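Long-range contact in SusD superfamily protein (Bacteroides fragilis NCTC 9343, PDB 3NQP), which probably binds sugars at the bacterial outer membrane as a SusD-like glycan-binding protein: residues T332-K344 and L351-G363. Residues are numbered along the deposited sequence; the frame is centred on the assembly and turned at random. Where two conformers were deposited one is given.
With EDO (1,2-ethanediol), chain E.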
loop_
_atom_site.group_PDB
_atom_site.type_symbol
_atom_site.label_atom_id
_atom_site.label_comp_id
_atom_site.label_asym_id
_atom_site.label_seq_id
_atom_site.Cartn_x
_atom_site.Cartn_y
_atom_site.Cartn_z
ATOM N N THR A 332 -10.180 15.545 10.146
ATOM C CA THR A 332 -8.979 16.268 9.676
ATOM C C THR A 332 -8.327 15.565 8.481
ATOM O O THR A 332 -7.615 16.200 7.733
ATOM C CB THR A 332 -7.918 16.396 10.786
ATOM O OG1 THR A 332 -7.468 15.085 11.181
ATOM C CG2 THR A 332 -8.518 17.106 12.034
ATOM N N ARG A 333 -8.591 14.278 8.263
ATOM C CA ARG A 333 -8.013 13.588 7.092
ATOM C C ARG A 333 -8.556 14.162 5.784
ATOM O O ARG A 333 -7.921 14.027 4.732
ATOM C CB ARG A 333 -8.284 12.094 7.140
ATOM C CG ARG A 333 -7.690 11.394 8.362
ATOM C CD ARG A 333 -8.074 9.947 8.418
ATOM N NE ARG A 333 -9.478 9.793 8.764
ATOM C CZ ARG A 333 -10.023 8.706 9.290
ATOM N NH1 ARG A 333 -9.304 7.601 9.499
ATOM N NH2 ARG A 333 -11.303 8.707 9.584
ATOM N N LYS A 334 -9.739 14.759 5.835
ATOM C CA LYS A 334 -10.406 15.249 4.612
ATOM C C LYS A 334 -9.530 16.275 3.880
ATOM O O LYS A 334 -9.100 16.059 2.720
ATOM C CB LYS A 334 -11.803 15.793 4.937
ATOM C CG LYS A 334 -12.633 16.178 3.711
ATOM C CD LYS A 334 -14.079 16.567 4.126
ATOM C CE LYS A 334 -14.997 16.816 2.942
ATOM N NZ LYS A 334 -16.433 16.649 3.314
ATOM N N GLU A 335 -9.254 17.383 4.550
ATOM C CA GLU A 335 -8.453 18.460 3.947
ATOM C C GLU A 335 -6.957 18.167 4.022
ATOM O O GLU A 335 -6.198 18.692 3.230
ATOM C CB GLU A 335 -8.814 19.833 4.567
ATOM C CG GLU A 335 -10.222 20.169 4.361
ATOM C CD GLU A 335 -10.579 20.298 2.882
ATOM O OE1 GLU A 335 -9.835 20.987 2.098
ATOM O OE2 GLU A 335 -11.636 19.718 2.538
ATOM N N ALA A 336 -6.516 17.267 4.904
ATOM C CA ALA A 336 -5.110 16.831 4.861
ATOM C C ALA A 336 -4.847 16.021 3.578
ATOM O O ALA A 336 -3.760 16.085 3.007
ATOM C CB ALA A 336 -4.763 16.009 6.080
ATOM N N THR A 337 -5.838 15.253 3.132
ATOM C CA THR A 337 -5.629 14.375 2.019
ATOM C C THR A 337 -5.905 15.101 0.707
ATOM O O THR A 337 -5.182 14.890 -0.277
ATOM C CB THR A 337 -6.522 13.071 2.134
ATOM O OG1 THR A 337 -6.266 12.393 3.398
ATOM C CG2 THR A 337 -6.267 12.141 0.923
ATOM N N PHE A 338 -6.960 15.925 0.693
ATOM C CA PHE A 338 -7.481 16.496 -0.495
ATOM C C PHE A 338 -7.644 18.023 -0.429
ATOM O O PHE A 338 -7.859 18.598 0.636
ATOM C CB PHE A 338 -8.882 15.975 -0.738
ATOM C CG PHE A 338 -8.968 14.540 -1.145
ATOM C CD1 PHE A 338 -8.583 14.128 -2.404
ATOM C CD2 PHE A 338 -9.568 13.627 -0.307
ATOM C CE1 PHE A 338 -8.752 12.799 -2.793
ATOM C CE2 PHE A 338 -9.698 12.269 -0.705
ATOM C CZ PHE A 338 -9.323 11.905 -1.944
ATOM N N ILE A 339 -7.560 18.659 -1.600
ATOM C CA ILE A 339 -8.145 19.978 -1.820
ATOM C C ILE A 339 -9.205 19.802 -2.893
ATOM O O ILE A 339 -9.034 19.030 -3.833
ATOM C CB ILE A 339 -7.110 21.088 -2.247
ATOM C CG1 ILE A 339 -7.774 22.486 -2.217
ATOM C CG2 ILE A 339 -6.440 20.748 -3.616
ATOM C CD1 ILE A 339 -6.768 23.721 -2.431
ATOM N N ALA A 340 -10.327 20.513 -2.753
ATOM C CA ALA A 340 -11.422 20.392 -3.719
ATOM C C ALA A 340 -11.418 21.592 -4.680
ATOM O O ALA A 340 -11.080 22.726 -4.299
ATOM C CB ALA A 340 -12.757 20.308 -2.964
ATOM N N SER A 341 -11.821 21.347 -5.921
ATOM C CA SER A 341 -12.049 22.427 -6.876
ATOM C C SER A 341 -13.529 22.415 -7.231
ATOM O O SER A 341 -14.156 21.348 -7.333
ATOM C CB SER A 341 -11.150 22.287 -8.119
ATOM O OG SER A 341 -11.352 21.071 -8.839
ATOM N N TYR A 342 -14.070 23.601 -7.438
ATOM C CA TYR A 342 -15.511 23.808 -7.612
ATOM C C TYR A 342 -15.823 24.609 -8.893
ATOM O O TYR A 342 -15.091 25.510 -9.251
ATOM C CB TYR A 342 -16.082 24.607 -6.439
ATOM C CG TYR A 342 -16.004 23.913 -5.114
ATOM C CD1 TYR A 342 -14.822 23.887 -4.386
ATOM C CD2 TYR A 342 -17.100 23.230 -4.602
ATOM C CE1 TYR A 342 -14.753 23.225 -3.181
ATOM C CE2 TYR A 342 -17.035 22.580 -3.421
ATOM C CZ TYR A 342 -15.870 22.572 -2.708
ATOM O OH TYR A 342 -15.808 21.894 -1.497
ATOM N N ASN A 343 -16.933 24.265 -9.537
ATOM C CA ASN A 343 -17.622 25.147 -10.482
ATOM C C ASN A 343 -18.451 26.136 -9.722
ATOM O O ASN A 343 -18.909 25.828 -8.633
ATOM C CB ASN A 343 -18.610 24.342 -11.318
ATOM C CG ASN A 343 -18.108 24.046 -12.672
ATOM O OD1 ASN A 343 -17.160 24.684 -13.133
ATOM N ND2 ASN A 343 -18.765 23.088 -13.360
ATOM N N LYS A 344 -18.637 27.315 -10.309
ATOM C CA LYS A 344 -19.482 28.349 -9.756
ATOM C C LYS A 344 -20.561 28.591 -10.788
ATOM O O LYS A 344 -20.263 28.801 -11.968
ATOM C CB LYS A 344 -18.690 29.631 -9.504
ATOM C CG LYS A 344 -19.565 30.851 -9.335
ATOM C CD LYS A 344 -18.913 31.929 -8.484
ATOM C CE LYS A 344 -18.080 32.869 -9.317
ATOM N NZ LYS A 344 -17.638 34.044 -8.538
ATOM N N LEU A 351 -21.510 27.184 -5.533
ATOM C CA LEU A 351 -20.361 26.359 -5.834
ATOM C C LEU A 351 -20.797 24.915 -5.831
ATOM O O LEU A 351 -21.532 24.477 -4.929
ATOM C CB LEU A 351 -19.240 26.603 -4.811
ATOM C CG LEU A 351 -18.654 28.023 -4.719
ATOM C CD1 LEU A 351 -17.690 28.122 -3.561
ATOM C CD2 LEU A 351 -17.938 28.414 -6.000
ATOM N N SER A 352 -20.361 24.161 -6.833
ATOM C CA SER A 352 -20.615 22.723 -6.845
ATOM C C SER A 352 -19.285 21.953 -6.993
ATOM O O SER A 352 -18.413 22.341 -7.769
ATOM C CB SER A 352 -21.606 22.369 -7.964
ATOM O OG SER A 352 -21.059 22.748 -9.215
ATOM N N LEU A 353 -19.133 20.889 -6.229
ATOM C CA LEU A 353 -17.883 20.136 -6.226
ATOM C C LEU A 353 -17.604 19.584 -7.628
ATOM O O LEU A 353 -18.454 18.888 -8.216
ATOM C CB LEU A 353 -17.939 18.968 -5.219
ATOM C CG LEU A 353 -16.660 18.094 -5.114
ATOM C CD1 LEU A 353 -15.465 18.991 -4.584
ATOM C CD2 LEU A 353 -16.890 16.828 -4.236
ATOM N N TYR A 354 -16.406 19.849 -8.137
ATOM C CA TYR A 354 -16.026 19.400 -9.482
ATOM C C TYR A 354 -14.922 18.327 -9.476
ATOM O O TYR A 354 -15.126 17.198 -9.908
ATOM C CB TYR A 354 -15.609 20.623 -10.304
ATOM C CG TYR A 354 -15.446 20.401 -11.793
ATOM C CD1 TYR A 354 -14.282 19.875 -12.320
ATOM C CD2 TYR A 354 -16.479 20.683 -12.676
ATOM C CE1 TYR A 354 -14.140 19.670 -13.690
ATOM C CE2 TYR A 354 -16.334 20.490 -14.014
ATOM C CZ TYR A 354 -15.171 19.999 -14.540
ATOM O OH TYR A 354 -15.046 19.805 -15.930
ATOM N N GLY A 355 -13.745 18.680 -8.967
ATOM C CA GLY A 355 -12.645 17.732 -8.868
ATOM C C GLY A 355 -12.026 17.732 -7.479
ATOM O O GLY A 355 -12.365 18.538 -6.623
ATOM N N THR A 356 -11.158 16.764 -7.258
ATOM C CA THR A 356 -10.423 16.666 -6.041
ATOM C C THR A 356 -8.995 16.344 -6.434
ATOM O O THR A 356 -8.770 15.727 -7.466
ATOM C CB THR A 356 -11.018 15.569 -5.107
ATOM O OG1 THR A 356 -10.921 14.302 -5.761
ATOM C CG2 THR A 356 -12.487 15.884 -4.736
ATOM N N HIS A 357 -8.047 16.721 -5.566
ATOM C CA HIS A 357 -6.634 16.771 -5.873
ATOM C C HIS A 357 -5.837 16.442 -4.592
ATOM O O HIS A 357 -6.135 16.953 -3.515
ATOM C CB HIS A 357 -6.304 18.187 -6.403
ATOM C CG HIS A 357 -7.293 18.704 -7.401
ATOM N ND1 HIS A 357 -7.143 18.518 -8.757
ATOM C CD2 HIS A 357 -8.447 19.411 -7.243
ATOM C CE1 HIS A 357 -8.176 19.061 -9.390
ATOM N NE2 HIS A 357 -8.967 19.633 -8.495
ATOM N N VAL A 358 -4.887 15.508 -4.686
ATOM C CA VAL A 358 -4.335 14.912 -3.487
ATOM C C VAL A 358 -3.101 15.664 -3.038
ATOM O O VAL A 358 -2.083 15.726 -3.768
ATOM C CB VAL A 358 -4.009 13.382 -3.698
ATOM C CG1 VAL A 358 -3.375 12.796 -2.428
ATOM C CG2 VAL A 358 -5.317 12.614 -4.064
ATOM N N ARG A 359 -3.189 16.234 -1.827
ATOM C CA ARG A 359 -2.086 16.947 -1.218
ATOM C C ARG A 359 -1.544 16.245 0.045
ATOM O O ARG A 359 -0.825 16.857 0.842
ATOM C CB ARG A 359 -2.533 18.372 -0.876
ATOM C CG ARG A 359 -3.710 18.431 0.061
ATOM C CD ARG A 359 -3.866 19.852 0.631
ATOM N NE ARG A 359 -5.245 20.079 1.028
ATOM C CZ ARG A 359 -5.788 21.290 1.125
ATOM N NH1 ARG A 359 -5.029 22.341 0.867
ATOM N NH2 ARG A 359 -7.076 21.441 1.466
ATOM N N LYS A 360 -1.871 14.960 0.193
ATOM C CA LYS A 360 -1.526 14.166 1.371
ATOM C C LYS A 360 -0.041 14.088 1.627
ATOM O O LYS A 360 0.376 14.125 2.785
ATOM C CB LYS A 360 -2.048 12.733 1.204
ATOM C CG LYS A 360 -1.977 11.878 2.494
ATOM C CD LYS A 360 -2.757 10.566 2.339
ATOM C CE LYS A 360 -2.544 9.644 3.538
ATOM N NZ LYS A 360 -3.488 8.507 3.516
ATOM N N ASN A 361 0.745 13.952 0.560
ATOM C CA ASN A 361 2.161 13.549 0.674
ATOM C C ASN A 361 2.967 14.079 -0.534
ATOM O O ASN A 361 3.600 13.337 -1.257
ATOM C CB ASN A 361 2.230 12.017 0.816
ATOM C CG ASN A 361 3.615 11.491 1.114
ATOM O OD1 ASN A 361 4.404 12.130 1.831
ATOM N ND2 ASN A 361 3.902 10.279 0.613
ATOM N N ILE A 362 2.855 15.386 -0.781
ATOM C CA ILE A 362 3.502 16.041 -1.940
ATOM C C ILE A 362 4.778 16.813 -1.558
ATOM O O ILE A 362 5.189 17.764 -2.247
ATOM C CB ILE A 362 2.494 16.909 -2.754
ATOM C CG1 ILE A 362 1.809 17.973 -1.885
ATOM C CG2 ILE A 362 1.444 16.004 -3.413
ATOM C CD1 ILE A 362 1.229 19.242 -2.702
ATOM N N GLY A 363 5.428 16.399 -0.475
ATOM C CA GLY A 363 6.798 16.917 -0.169
ATOM C C GLY A 363 6.805 18.370 0.310
ATOM O O GLY A 363 6.020 18.722 1.177
HETATM C C1 EDO E . -19.209 17.637 -12.618
HETATM O O1 EDO E . -19.426 18.073 -11.277
HETATM C C2 EDO E . -17.725 17.445 -12.954
HETATM O O2 EDO E . -17.151 16.290 -12.319
HETATM O O HOH W 1 -6.056 9.602 3.801
HETATM O O HOH W 2 -22.141 25.400 -9.358
#
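Ser341 OG and His357 NE2 share a hydrogen bond of 2.8 Å, at the edge of the imidazole and in its plane. The hydroxyl is set between the backbone N and the carbonyl carbon (chi1 60°), which turns it toward the ring. On the face opposite Ser341 and His357, the Phe338 ring meets Val358, CE1 to CG2 at 3.7 Å. Ala340 CB presses closely on Leu353 CD1, and Tyr324 of helix 321-325 touches Ala340 and Thr356. This middle part is buried and tightly packed. Strands 338-344 and 351-358 form an antiparallel beta hairpin within the SusD family region. A classic beta bulge interrupts it: Ser341 O accepts from both Tyr354 N (2.8 Å) and Gly355 N (3.2 Å). The bulge shifts the register by one residue, and Tyr342 then pairs with Leu353. Near helix 333-337, Ile339 CB sits over the centre of one face of the Arg359 guanidinium, 3.6 Å from CZ. Arg359 NH2 makes a salt bridge to Glu335 OE1 (2.9 Å), though its hydrogen bond is weak; carboxylate and guanidinium planes stand 85° apart. Tyr324 OH is hydrogen-bonded to Glu335 OE2. The end toward Lys344 and Ser352 is solvent-exposed. Nearby, Asn343 ND2 approaches Tyr354 CD2 at 3.4 Å, while a 1,2-ethanediol, probably from the crystallisation liquor, lies over one face of the tyrosine ring.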